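Local coordinates for EmGH1 (Erythrobacter marinus, PDB 5Z87), which probably hydrolyses beta-glucosidic bonds, as a bacterial glycoside hydrolase of family 3, at residues H133-D138 against R170-Q175; T141-A146 against F162-K167; A210-L215 against T230-F235; A69-D74 against M109-E114. All coordinates share one frame; numbering follows the deposited sequence.

Contact 1. Residues H133-D138 against R170-Q175; sequences HGLLAD and RSRGSQ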
loop_
_atom_site.group_PDB
_atom_site.type_symbol
_atom_site.label_atom_id
_atom_site.label_comp_id
_atom_site.label_asym_id
_atom_site.label_seq_id
_atom_site.Cartn_x
_atom_site.Cartn_y
_atom_site.Cartn_z
ATOM N N HIS A 133 8.716 -19.899 -18.361
ATOM C CA HIS A 133 8.838 -19.369 -19.716
ATOM C C HIS A 133 9.624 -20.373 -20.547
ATOM O O HIS A 133 10.587 -20.037 -21.241
ATOM C CB HIS A 133 9.503 -17.991 -19.698
ATOM C CG HIS A 133 10.882 -18.004 -19.119
ATOM N ND1 HIS A 133 12.010 -18.189 -19.891
ATOM C CD2 HIS A 133 11.313 -17.908 -17.840
ATOM C CE1 HIS A 133 13.078 -18.182 -19.113
ATOM N NE2 HIS A 133 12.683 -18.021 -17.864
ATOM N N GLY A 134 9.195 -21.626 -20.475
ATOM C CA GLY A 134 9.967 -22.770 -20.911
ATOM C C GLY A 134 10.416 -23.614 -19.728
ATOM O O GLY A 134 10.359 -23.208 -18.568
ATOM N N LEU A 135 10.878 -24.811 -20.046
ATOM C CA LEU A 135 11.311 -25.731 -19.005
ATOM C C LEU A 135 12.627 -25.272 -18.382
ATOM O O LEU A 135 13.613 -25.047 -19.084
ATOM C CB LEU A 135 11.466 -27.127 -19.594
ATOM C CG LEU A 135 12.201 -28.142 -18.740
ATOM C CD1 LEU A 135 11.377 -28.532 -17.518
ATOM C CD2 LEU A 135 12.484 -29.332 -19.637
ATOM N N LEU A 136 12.650 -25.138 -17.056
ATOM C CA LEU A 136 13.888 -24.803 -16.354
ATOM C C LEU A 136 14.734 -26.068 -16.279
ATOM O O LEU A 136 14.719 -26.817 -15.297
ATOM C CB LEU A 136 13.596 -24.231 -14.973
ATOM C CG LEU A 136 14.629 -23.327 -14.291
ATOM C CD1 LEU A 136 14.166 -23.000 -12.872
ATOM C CD2 LEU A 136 16.046 -23.897 -14.251
ATOM N N ALA A 137 15.500 -26.302 -17.340
ATOM C CA ALA A 137 16.380 -27.463 -17.385
ATOM C C ALA A 137 17.453 -27.229 -18.435
ATOM O O ALA A 137 17.247 -26.496 -19.404
ATOM C CB ALA A 137 15.619 -28.762 -17.695
ATOM N N ASP A 138 18.592 -27.880 -18.230
ATOM C CA ASP A 138 19.726 -27.721 -19.123
ATOM C C ASP A 138 19.338 -28.062 -20.556
ATOM O O ASP A 138 18.739 -29.109 -20.822
ATOM C CB ASP A 138 20.871 -28.609 -18.647
ATOM C CG ASP A 138 22.209 -28.119 -19.118
ATOM O OD1 ASP A 138 22.508 -28.283 -20.323
ATOM O OD2 ASP A 138 22.946 -27.552 -18.280
ATOM N N ARG A 170 7.652 -33.296 -20.628
ATOM C CA ARG A 170 7.157 -34.664 -20.509
ATOM C C ARG A 170 8.151 -35.662 -21.101
ATOM O O ARG A 170 8.394 -36.728 -20.522
ATOM C CB ARG A 170 5.782 -34.772 -21.179
ATOM C CG ARG A 170 5.012 -36.052 -20.861
ATOM C CD ARG A 170 4.759 -36.192 -19.362
ATOM N NE ARG A 170 4.339 -37.538 -18.976
ATOM C CZ ARG A 170 3.073 -37.895 -18.779
ATOM N NH1 ARG A 170 2.770 -39.143 -18.434
ATOM N NH2 ARG A 170 2.105 -37.006 -18.933
ATOM N N SER A 171 8.770 -35.319 -22.229
ATOM C CA SER A 171 9.777 -36.199 -22.811
ATOM C C SER A 171 10.971 -36.394 -21.886
ATOM O O SER A 171 11.662 -37.414 -21.986
ATOM C CB SER A 171 10.245 -35.648 -24.165
ATOM O OG SER A 171 11.072 -34.513 -23.975
ATOM N N ARG A 172 11.230 -35.451 -20.986
ATOM C CA ARG A 172 12.328 -35.569 -20.030
ATOM C C ARG A 172 11.879 -36.145 -18.688
ATOM O O ARG A 172 12.663 -36.164 -17.735
ATOM C CB ARG A 172 13.007 -34.206 -19.828
ATOM C CG ARG A 172 13.706 -33.675 -21.091
ATOM C CD ARG A 172 14.133 -32.205 -20.972
ATOM N NE ARG A 172 15.249 -32.048 -20.047
ATOM C CZ ARG A 172 16.247 -31.189 -20.215
ATOM N NH1 ARG A 172 16.269 -30.383 -21.277
ATOM N NH2 ARG A 172 17.226 -31.136 -19.322
ATOM N N GLY A 173 10.643 -36.618 -18.589
ATOM C CA GLY A 173 10.205 -37.307 -17.398
ATOM C C GLY A 173 9.397 -36.483 -16.425
ATOM O O GLY A 173 8.974 -37.015 -15.395
ATOM N N SER A 174 9.159 -35.213 -16.710
ATOM C CA SER A 174 8.350 -34.381 -15.830
ATOM C C SER A 174 6.901 -34.399 -16.295
ATOM O O SER A 174 6.620 -34.106 -17.458
ATOM C CB SER A 174 8.883 -32.947 -15.816
ATOM O OG SER A 174 8.011 -32.076 -15.118
ATOM N N GLN A 175 5.979 -34.732 -15.394
ATOM C CA GLN A 175 4.564 -34.710 -15.749
ATOM C C GLN A 175 3.786 -33.678 -14.936
ATOM O O GLN A 175 2.548 -33.688 -14.958
ATOM C CB GLN A 175 3.933 -36.091 -15.559
ATOM C CG GLN A 175 4.928 -37.244 -15.646
ATOM C CD GLN A 175 5.536 -37.535 -14.275
ATOM O OE1 GLN A 175 5.655 -36.633 -13.443
ATOM N NE2 GLN A 175 5.901 -38.793 -14.028
#
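Two nitrogens of one guanidinium group close on a single backbone oxygen, Asp138 O. Arg172 NH1 lies 2.8 Å from Asp138 O and Arg172 NH2 lies 2.9 Å from Asp138 O, so the arginine presents its outer end and shares both N-H groups with one acceptor. The oxygen sits almost exactly in the guanidinium plane, yet the two donors meet it differently: NH2 arrives in the carbonyl plane on a lone pair, whereas NH1 is tilted 32° from that plane. Sharing bends both bonds, with N-H...O angles of 148° and 141°. The carboxylate of Asp138 is not part of this grip, its OD1 lying 6.1 Å from Arg172 NH2, so the bond is one of charged donor to neutral peptide. The methyl of Ala137 covers one face of the guanidinium toward its rim, with CB 3.3 Å from Arg172 NH2. Further back, Leu135 CD2 packs against Arg172 CD at 3.6 Å; the arginine chain bends at chi3, and its guanidinium end reaches the carbonyl of Asp138. A bond from NE to Asn104 further restrains the rotation of the group. Arg172 follows directly on helix 155-171, which closes in a Schellman motif with Gly173 as its C-prime residue. The contact thus ties that helix end to the loop between strand 126-129 and helix 146-150, while Pro101 of helix 101-116 and Ala396 of helix 393-399 also touch the arginine.

Contact 2. Residues T141-A146 against F162-K167; sequences TQFPQA and FEATAK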
loop_
_atom_site.group_PDB
_atom_site.type_symbol
_atom_site.label_atom_id
_atom_site.label_comp_id
_atom_site.label_asym_id
_atom_site.label_seq_id
_atom_site.Cartn_x
_atom_site.Cartn_y
_atom_site.Cartn_z
ATOM N N THR A 141 14.468 -24.994 -24.408
ATOM C CA THR A 141 14.160 -23.732 -25.080
ATOM C C THR A 141 13.682 -22.675 -24.083
ATOM O O THR A 141 12.710 -22.892 -23.353
ATOM C CB THR A 141 13.093 -23.947 -26.146
ATOM O OG1 THR A 141 13.351 -25.168 -26.842
ATOM C CG2 THR A 141 13.077 -22.781 -27.140
ATOM N N GLN A 142 14.345 -21.518 -24.085
ATOM C CA GLN A 142 14.041 -20.414 -23.174
ATOM C C GLN A 142 13.255 -19.342 -23.920
ATOM O O GLN A 142 13.829 -18.523 -24.643
ATOM C CB GLN A 142 15.326 -19.844 -22.589
ATOM C CG GLN A 142 16.005 -20.811 -21.656
ATOM C CD GLN A 142 15.021 -21.426 -20.677
ATOM O OE1 GLN A 142 14.579 -20.766 -19.737
ATOM N NE2 GLN A 142 14.676 -22.699 -20.889
ATOM N N PHE A 143 11.942 -19.343 -23.737
ATOM C CA PHE A 143 11.082 -18.347 -24.353
ATOM C C PHE A 143 11.216 -16.998 -23.635
ATOM O O PHE A 143 11.904 -16.877 -22.611
ATOM C CB PHE A 143 9.662 -18.891 -24.357
ATOM C CG PHE A 143 9.511 -20.134 -25.178
ATOM C CD1 PHE A 143 9.326 -20.052 -26.554
ATOM C CD2 PHE A 143 9.578 -21.391 -24.586
ATOM C CE1 PHE A 143 9.196 -21.207 -27.328
ATOM C CE2 PHE A 143 9.443 -22.550 -25.349
ATOM C CZ PHE A 143 9.252 -22.461 -26.717
ATOM N N PRO A 144 10.619 -15.925 -24.172
ATOM C CA PRO A 144 10.656 -14.654 -23.437
ATOM C C PRO A 144 9.989 -14.828 -22.077
ATOM O O PRO A 144 9.086 -15.648 -21.904
ATOM C CB PRO A 144 9.871 -13.689 -24.335
ATOM C CG PRO A 144 9.932 -14.291 -25.701
ATOM C CD PRO A 144 9.937 -15.775 -25.472
ATOM N N GLN A 145 10.462 -14.061 -21.104
ATOM C CA GLN A 145 9.905 -14.103 -19.761
ATOM C C GLN A 145 8.398 -13.825 -19.795
ATOM O O GLN A 145 7.855 -13.304 -20.773
ATOM C CB GLN A 145 10.646 -13.107 -18.867
ATOM C CG GLN A 145 10.252 -13.110 -17.392
ATOM C CD GLN A 145 10.392 -14.481 -16.738
ATOM O OE1 GLN A 145 9.636 -15.415 -17.033
ATOM N NE2 GLN A 145 11.342 -14.596 -15.824
ATOM N N ALA A 146 7.712 -14.203 -18.714
ATOM C CA ALA A 146 6.250 -14.149 -18.708
ATOM C C ALA A 146 5.726 -12.722 -18.948
ATOM O O ALA A 146 4.820 -12.507 -19.765
ATOM C CB ALA A 146 5.725 -14.735 -17.393
ATOM N N PHE A 162 3.592 -22.882 -24.679
ATOM C CA PHE A 162 3.539 -23.817 -23.573
ATOM C C PHE A 162 3.194 -25.229 -24.018
ATOM O O PHE A 162 3.501 -26.181 -23.295
ATOM C CB PHE A 162 2.598 -23.265 -22.492
ATOM C CG PHE A 162 3.225 -22.128 -21.734
ATOM C CD1 PHE A 162 4.142 -22.379 -20.729
ATOM C CD2 PHE A 162 2.996 -20.812 -22.110
ATOM C CE1 PHE A 162 4.769 -21.334 -20.060
ATOM C CE2 PHE A 162 3.627 -19.759 -21.447
ATOM C CZ PHE A 162 4.508 -20.024 -20.418
ATOM N N GLU A 163 2.624 -25.391 -25.210
ATOM C CA GLU A 163 2.582 -26.711 -25.826
ATOM C C GLU A 163 3.994 -27.217 -26.094
ATOM O O GLU A 163 4.328 -28.361 -25.766
ATOM C CB GLU A 163 1.756 -26.651 -27.109
ATOM C CG GLU A 163 1.536 -27.996 -27.808
ATOM C CD GLU A 163 0.906 -27.819 -29.171
ATOM O OE1 GLU A 163 1.653 -27.558 -30.133
ATOM O OE2 GLU A 163 -0.336 -27.913 -29.283
ATOM N N ALA A 164 4.855 -26.358 -26.659
ATOM C CA ALA A 164 6.250 -26.742 -26.877
ATOM C C ALA A 164 6.948 -27.032 -25.559
ATOM O O ALA A 164 7.725 -27.992 -25.455
ATOM C CB ALA A 164 7.005 -25.648 -27.642
ATOM N N THR A 165 6.677 -26.212 -24.538
ATOM C CA THR A 165 7.299 -26.416 -23.237
ATOM C C THR A 165 6.863 -27.737 -22.613
ATOM O O THR A 165 7.674 -28.437 -21.992
ATOM C CB THR A 165 6.952 -25.248 -22.302
ATOM O OG1 THR A 165 7.455 -24.017 -22.844
ATOM C CG2 THR A 165 7.555 -25.484 -20.931
ATOM N N ALA A 166 5.575 -28.080 -22.742
ATOM C CA ALA A 166 5.089 -29.333 -22.176
ATOM C C ALA A 166 5.757 -30.540 -22.844
ATOM O O ALA A 166 6.161 -31.494 -22.161
ATOM C CB ALA A 166 3.566 -29.404 -22.302
ATOM N N LYS A 167 5.887 -30.509 -24.177
ATOM C CA LYS A 167 6.576 -31.575 -24.903
ATOM C C LYS A 167 7.962 -31.803 -24.340
ATOM O O LYS A 167 8.357 -32.941 -24.069
ATOM C CB LYS A 167 6.686 -31.226 -26.390
ATOM C CG LYS A 167 5.440 -31.420 -27.197
ATOM C CD LYS A 167 5.676 -30.942 -28.633
ATOM C CE LYS A 167 4.385 -30.968 -29.429
ATOM N NZ LYS A 167 4.540 -30.301 -30.749
#
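The ring of Phe143 meets helix 155-171 through one corner: CE2 lies 3.5 Å from Thr165 OG1, and CZ lies 4.0 Å from Ala164 CB, both approaching the ring obliquely. One face carries the methyl of Thr141, whose CG2 stands 3.8 Å above the ring plane and off toward the rim. Within the family 3 N-terminal domain, of the TIM-barrel clan, the segment 141-146 lies in the loop between strand 126-129 and helix 146-150, and this loop packs against one of the domain's helices. Phe143 is sent across by its first torsion, CG anti to the carbonyl carbon (chi1 -63°), and its side chain and that of Thr165 pass one another running in opposite senses. The threonine oxygen makes no hydrogen bond to the ring; its polar partner is Val161 O, one turn back on the same helix, so the hydroxyl is satisfied within the helix and presents its flank to the aromatic carbons. Ala164 offers its methyl to CZ. Leu408 and Ala409 of helix 403-416 also touch Phe143, so the ring is shared between two helices. At the far end of the loop, Gln145 stands at the N-cap position of helix 146-150, and its OE1 accepts Ala146 N at 2.8 Å, in the carbonyl plane on a lone pair.

Contact 3. Residues A210-L215 against T230-F235; sequences AIVEGL and TSVKHF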
loop_
_atom_site.group_PDB
_atom_site.type_symbol
_atom_site.label_atom_id
_atom_site.label_comp_id
_atom_site.label_asym_id
_atom_site.label_seq_id
_atom_site.Cartn_x
_atom_site.Cartn_y
_atom_site.Cartn_z
ATOM N N ALA A 210 -4.712 -19.783 -21.515
ATOM C CA ALA A 210 -3.924 -20.235 -22.656
ATOM C C ALA A 210 -2.718 -21.048 -22.200
ATOM O O ALA A 210 -2.357 -22.040 -22.843
ATOM C CB ALA A 210 -3.485 -19.043 -23.505
ATOM N N ILE A 211 -2.089 -20.644 -21.094
ATOM C CA ILE A 211 -0.970 -21.400 -20.535
ATOM C C ILE A 211 -1.428 -22.781 -20.092
ATOM O O ILE A 211 -0.768 -23.789 -20.366
ATOM C CB ILE A 211 -0.323 -20.643 -19.358
ATOM C CG1 ILE A 211 0.225 -19.281 -19.789
ATOM C CG2 ILE A 211 0.797 -21.503 -18.715
ATOM C CD1 ILE A 211 0.452 -18.329 -18.607
ATOM N N VAL A 212 -2.532 -22.843 -19.344
ATOM C CA VAL A 212 -2.996 -24.134 -18.848
ATOM C C VAL A 212 -3.369 -25.031 -20.020
ATOM O O VAL A 212 -3.003 -26.211 -20.061
ATOM C CB VAL A 212 -4.172 -23.966 -17.861
ATOM C CG1 VAL A 212 -4.749 -25.332 -17.456
ATOM C CG2 VAL A 212 -3.742 -23.210 -16.616
ATOM N N GLU A 213 -4.060 -24.475 -21.012
ATOM C CA GLU A 213 -4.468 -25.283 -22.148
ATOM C C GLU A 213 -3.294 -25.624 -23.062
ATOM O O GLU A 213 -3.383 -26.596 -23.816
ATOM C CB GLU A 213 -5.615 -24.574 -22.884
ATOM C CG GLU A 213 -6.915 -24.618 -22.046
ATOM C CD GLU A 213 -8.099 -23.862 -22.636
ATOM O OE1 GLU A 213 -7.940 -22.696 -23.075
ATOM O OE2 GLU A 213 -9.212 -24.438 -22.623
ATOM N N GLY A 214 -2.187 -24.881 -22.985
ATOM C CA GLY A 214 -0.969 -25.271 -23.672
ATOM C C GLY A 214 -0.195 -26.356 -22.947
ATOM O O GLY A 214 0.299 -27.296 -23.572
ATOM N N LEU A 215 -0.074 -26.242 -21.624
ATOM C CA LEU A 215 0.710 -27.214 -20.868
ATOM C C LEU A 215 -0.041 -28.531 -20.663
ATOM O O LEU A 215 0.570 -29.603 -20.676
ATOM C CB LEU A 215 1.120 -26.620 -19.518
ATOM C CG LEU A 215 2.304 -25.649 -19.524
ATOM C CD1 LEU A 215 2.414 -24.934 -18.171
ATOM C CD2 LEU A 215 3.607 -26.381 -19.857
ATOM N N THR A 230 -0.454 -28.566 -14.671
ATOM C CA THR A 230 -0.160 -27.232 -14.151
ATOM C C THR A 230 -0.509 -27.162 -12.670
ATOM O O THR A 230 -1.476 -27.781 -12.217
ATOM C CB THR A 230 -0.965 -26.157 -14.892
ATOM O OG1 THR A 230 -2.359 -26.492 -14.856
ATOM C CG2 THR A 230 -0.530 -26.049 -16.333
ATOM N N SER A 231 0.282 -26.396 -11.916
ATOM C CA SER A 231 -0.058 -26.000 -10.549
ATOM C C SER A 231 -0.090 -24.471 -10.504
ATOM O O SER A 231 0.932 -23.821 -10.276
ATOM C CB SER A 231 0.935 -26.567 -9.528
ATOM O OG SER A 231 1.335 -27.876 -9.887
ATOM N N VAL A 232 -1.269 -23.886 -10.710
ATOM C CA VAL A 232 -1.356 -22.433 -10.776
ATOM C C VAL A 232 -1.048 -21.841 -9.405
ATOM O O VAL A 232 -1.478 -22.365 -8.366
ATOM C CB VAL A 232 -2.737 -22.007 -11.298
ATOM C CG1 VAL A 232 -2.879 -22.421 -12.757
ATOM C CG2 VAL A 232 -3.838 -22.663 -10.467
ATOM N N LYS A 233 -0.264 -20.763 -9.392
ATOM C CA LYS A 233 0.268 -20.203 -8.160
ATOM C C LYS A 233 0.268 -18.682 -8.288
ATOM O O LYS A 233 0.163 -18.152 -9.398
ATOM C CB LYS A 233 1.670 -20.757 -7.889
ATOM C CG LYS A 233 2.679 -20.389 -8.964
ATOM C CD LYS A 233 4.048 -20.957 -8.672
ATOM C CE LYS A 233 5.110 -20.273 -9.543
ATOM N NZ LYS A 233 6.429 -21.012 -9.564
ATOM N N HIS A 234 0.358 -17.960 -7.159
ATOM C CA HIS A 234 0.336 -18.471 -5.792
ATOM C C HIS A 234 -0.943 -18.043 -5.074
ATOM O O HIS A 234 -1.160 -16.854 -4.877
ATOM C CB HIS A 234 1.552 -17.973 -5.015
ATOM C CG HIS A 234 2.850 -18.123 -5.744
ATOM N ND1 HIS A 234 3.198 -17.331 -6.819
ATOM C CD2 HIS A 234 3.903 -18.951 -5.527
ATOM C CE1 HIS A 234 4.405 -17.671 -7.238
ATOM N NE2 HIS A 234 4.857 -18.646 -6.467
ATOM N N PHE A 235 -1.754 -19.027 -4.665
ATOM C CA PHE A 235 -3.121 -18.832 -4.170
ATOM C C PHE A 235 -3.107 -18.274 -2.747
ATOM O O PHE A 235 -2.691 -18.977 -1.823
ATOM C CB PHE A 235 -3.832 -20.183 -4.188
ATOM C CG PHE A 235 -5.322 -20.108 -4.236
ATOM C CD1 PHE A 235 -5.966 -19.456 -5.272
ATOM C CD2 PHE A 235 -6.084 -20.751 -3.267
ATOM C CE1 PHE A 235 -7.355 -19.417 -5.333
ATOM C CE2 PHE A 235 -7.472 -20.719 -3.312
ATOM C CZ PHE A 235 -8.114 -20.058 -4.349
#
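Thr230, near the start of strand 229-235, does most of the work against helix 201-216, its two branches serving different neighbours. Its methyl CG2 packs on Leu215, 3.6 Å from CB and equally far from CD1, while OG1 lies 3.7 Å from Val212 CG1. Placed between the backbone N and the carbonyl carbon (chi1 54°), the hydroxyl faces this valine, yet its hydrogen bond is made with Ser274 OG. Two residues on, Val232 adds the other apolar touch: its CG1 is 4.0 Å from Val212 CG2, the two side chains meeting almost squarely. Val212 is thus touched through its two methyls by alternate residues of the strand. From Lys233 onward the strand leaves the helix. Lys233 and His234, joined by a cis peptide bond, belong to the pocket that holds a dithiothreitol molecule, probably from the crystallisation liquor; Lys233 NZ and His234 NE2 both hydrogen-bond its O2. The segment axes run nearly antiparallel, 162° apart with a closest approach of 9.5 Å, as a helix returning to the next parallel barrel strand requires. No hydrogen bond crosses between the segments, which implies van der Waals packing of buried aliphatic groups, together with one hydroxyl satisfied by Ser274.

Contact 4. Residues A69-D74 against M109-E114; sequences ADVMSD and MAMQQE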
loop_
_atom_site.group_PDB
_atom_site.type_symbol
_atom_site.label_atom_id
_atom_site.label_comp_id
_atom_site.label_asym_id
_atom_site.label_seq_id
_atom_site.Cartn_x
_atom_site.Cartn_y
_atom_site.Cartn_z
ATOM N N ALA A 69 16.998 -34.531 -5.528
ATOM C CA ALA A 69 18.415 -34.883 -5.613
ATOM C C ALA A 69 18.792 -36.025 -4.670
ATOM O O ALA A 69 19.533 -36.933 -5.059
ATOM C CB ALA A 69 19.278 -33.651 -5.326
ATOM N N ASP A 70 18.313 -35.991 -3.426
ATOM C CA ASP A 70 18.717 -37.005 -2.449
ATOM C C ASP A 70 18.021 -38.338 -2.670
ATOM O O ASP A 70 18.565 -39.379 -2.296
ATOM C CB ASP A 70 18.440 -36.520 -1.031
ATOM C CG ASP A 70 19.455 -35.501 -0.567
ATOM O OD1 ASP A 70 20.317 -35.095 -1.386
ATOM O OD2 ASP A 70 19.394 -35.115 0.616
ATOM N N VAL A 71 16.815 -38.320 -3.234
ATOM C CA VAL A 71 16.164 -39.553 -3.638
ATOM C C VAL A 71 16.914 -40.184 -4.809
ATOM O O VAL A 71 17.165 -41.392 -4.825
ATOM C CB VAL A 71 14.689 -39.268 -3.980
ATOM C CG1 VAL A 71 13.960 -40.546 -4.364
ATOM C CG2 VAL A 71 14.004 -38.582 -2.806
ATOM N N MET A 72 17.316 -39.373 -5.785
ATOM C CA MET A 72 17.954 -39.912 -6.981
ATOM C C MET A 72 19.350 -40.444 -6.688
ATOM O O MET A 72 19.746 -41.487 -7.223
ATOM C CB MET A 72 18.018 -38.842 -8.062
ATOM C CG MET A 72 16.672 -38.409 -8.559
ATOM S SD MET A 72 16.818 -37.024 -9.694
ATOM C CE MET A 72 17.418 -37.785 -11.194
ATOM N N SER A 73 20.116 -39.739 -5.851
ATOM C CA SER A 73 21.510 -40.109 -5.626
ATOM C C SER A 73 21.660 -41.344 -4.746
ATOM O O SER A 73 22.684 -42.028 -4.828
ATOM C CB SER A 73 22.277 -38.942 -4.994
ATOM O OG SER A 73 21.907 -38.758 -3.633
ATOM N N ASP A 74 20.679 -41.638 -3.888
ATOM C CA ASP A 74 20.846 -42.713 -2.916
ATOM C C ASP A 74 19.487 -43.156 -2.392
ATOM O O ASP A 74 19.117 -42.814 -1.260
ATOM C CB ASP A 74 21.743 -42.247 -1.765
ATOM C CG ASP A 74 22.159 -43.380 -0.832
ATOM O OD1 ASP A 74 21.779 -44.545 -1.067
ATOM O OD2 ASP A 74 22.874 -43.094 0.144
ATOM N N MET A 109 13.932 -42.077 -15.315
ATOM C CA MET A 109 13.537 -43.476 -15.463
ATOM C C MET A 109 14.130 -44.327 -14.351
ATOM O O MET A 109 13.404 -45.024 -13.636
ATOM C CB MET A 109 13.961 -43.991 -16.831
ATOM C CG MET A 109 13.039 -43.515 -17.925
ATOM S SD MET A 109 13.900 -43.479 -19.478
ATOM C CE MET A 109 13.842 -45.214 -19.959
ATOM N N ALA A 110 15.443 -44.220 -14.143
ATOM C CA ALA A 110 16.091 -44.959 -13.065
ATOM C C ALA A 110 15.445 -44.658 -11.718
ATOM O O ALA A 110 15.197 -45.575 -10.928
ATOM C CB ALA A 110 17.585 -44.630 -13.035
ATOM N N MET A 111 15.157 -43.379 -11.437
ATOM C CA MET A 111 14.571 -43.017 -10.147
ATOM C C MET A 111 13.147 -43.536 -10.027
ATOM O O MET A 111 12.750 -44.033 -8.968
ATOM C CB MET A 111 14.590 -41.495 -9.949
ATOM C CG MET A 111 14.009 -41.014 -8.601
ATOM S SD MET A 111 13.214 -39.362 -8.677
ATOM C CE MET A 111 11.658 -39.824 -9.447
ATOM N N GLN A 112 12.367 -43.429 -11.102
ATOM C CA GLN A 112 10.995 -43.918 -11.060
ATOM C C GLN A 112 10.947 -45.420 -10.803
ATOM O O GLN A 112 10.060 -45.902 -10.090
ATOM C CB GLN A 112 10.285 -43.569 -12.364
ATOM C CG GLN A 112 9.941 -42.099 -12.478
ATOM C CD GLN A 112 8.717 -41.723 -11.671
ATOM O OE1 GLN A 112 8.589 -42.077 -10.497
ATOM N NE2 GLN A 112 7.795 -41.017 -12.306
ATOM N N GLN A 113 11.905 -46.170 -11.366
ATOM C CA GLN A 113 11.964 -47.611 -11.136
ATOM C C GLN A 113 12.204 -47.907 -9.662
ATOM O O GLN A 113 11.612 -48.837 -9.106
ATOM C CB GLN A 113 13.066 -48.223 -12.016
ATOM C CG GLN A 113 13.069 -49.742 -12.165
ATOM C CD GLN A 113 14.156 -50.240 -13.145
ATOM O OE1 GLN A 113 14.131 -49.919 -14.341
ATOM N NE2 GLN A 113 15.117 -51.013 -12.632
ATOM N N GLU A 114 13.052 -47.103 -9.006
ATOM C CA GLU A 114 13.234 -47.220 -7.559
ATOM C C GLU A 114 11.950 -46.905 -6.807
ATOM O O GLU A 114 11.656 -47.515 -5.769
ATOM C CB GLU A 114 14.335 -46.274 -7.085
ATOM C CG GLU A 114 15.687 -46.559 -7.658
ATOM C CD GLU A 114 16.369 -47.734 -6.975
ATOM O OE1 GLU A 114 15.817 -48.254 -5.971
ATOM O OE2 GLU A 114 17.458 -48.131 -7.448
#
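Met72 and Met111 are set nearly perpendicular to each other, and the crossing point is a methylene of one against the thioether of the other. Met72 CG lies 3.6 Å from Met111 SD, and the same carbon is 3.7 Å from Met111 CG, so that CG of Met72 rests against two successive atoms of its partner. The two chains reach this point by different routes. Met72 has CG anti to its carbonyl carbon (chi1 -65°) and then runs extended before bending at chi3. Met111 instead swings CG away from the backbone N (chi1 -179°) and bends at both chi2 and chi3, with SD against the Met72 methylene. The backbones come near at the same pair, Met72 CA and Met111 CA being 5.6 Å apart. Beside this crossing Val71 makes a looser touch, its CG1 4.3 Å from Met111 CG, so that Met111 is met by two consecutive residues of helix 68-73. Met111 is buried and Met72 partly exposed; the contact lies about 30 Å from the centre of the chain. All of these touches are apolar, and no hydrogen bond passes between the segments. Val71 also touches Phe85 and Phe78, the latter on helix 75-81, which extends the apolar cluster beyond the methionines. The arrangement is plain helix-helix packing, in which helix 68-73 lies against helix 101-116 in the N-terminal domain of a family 3 glycoside hydrolase, away from its ligand pocket.

Overall arrangement
All four contacts belong to the family 3 N-terminal domain, but they differ in depth and chemistry. Contacts 3 and 2 are core, their centres about 10 and 11 Å from the centre of the chain and all their touching residues buried; they meet where Phe162 and Ala166 pack on Ile211 and Leu215 between helices 155-171 and 201-216. Contacts 1 and 2 share helix 155-171 and the loop after strand 126-129, and their loop segments are joined by a probable bond from Phe143 N to His133 O. Contact 4 is farthest out, with Met72 partly exposed, and touches contact 1 by packing of Gln112 on Gln175. Only contact 1 is bridged by hydrogen bonds between its segments; the other three rely on packing.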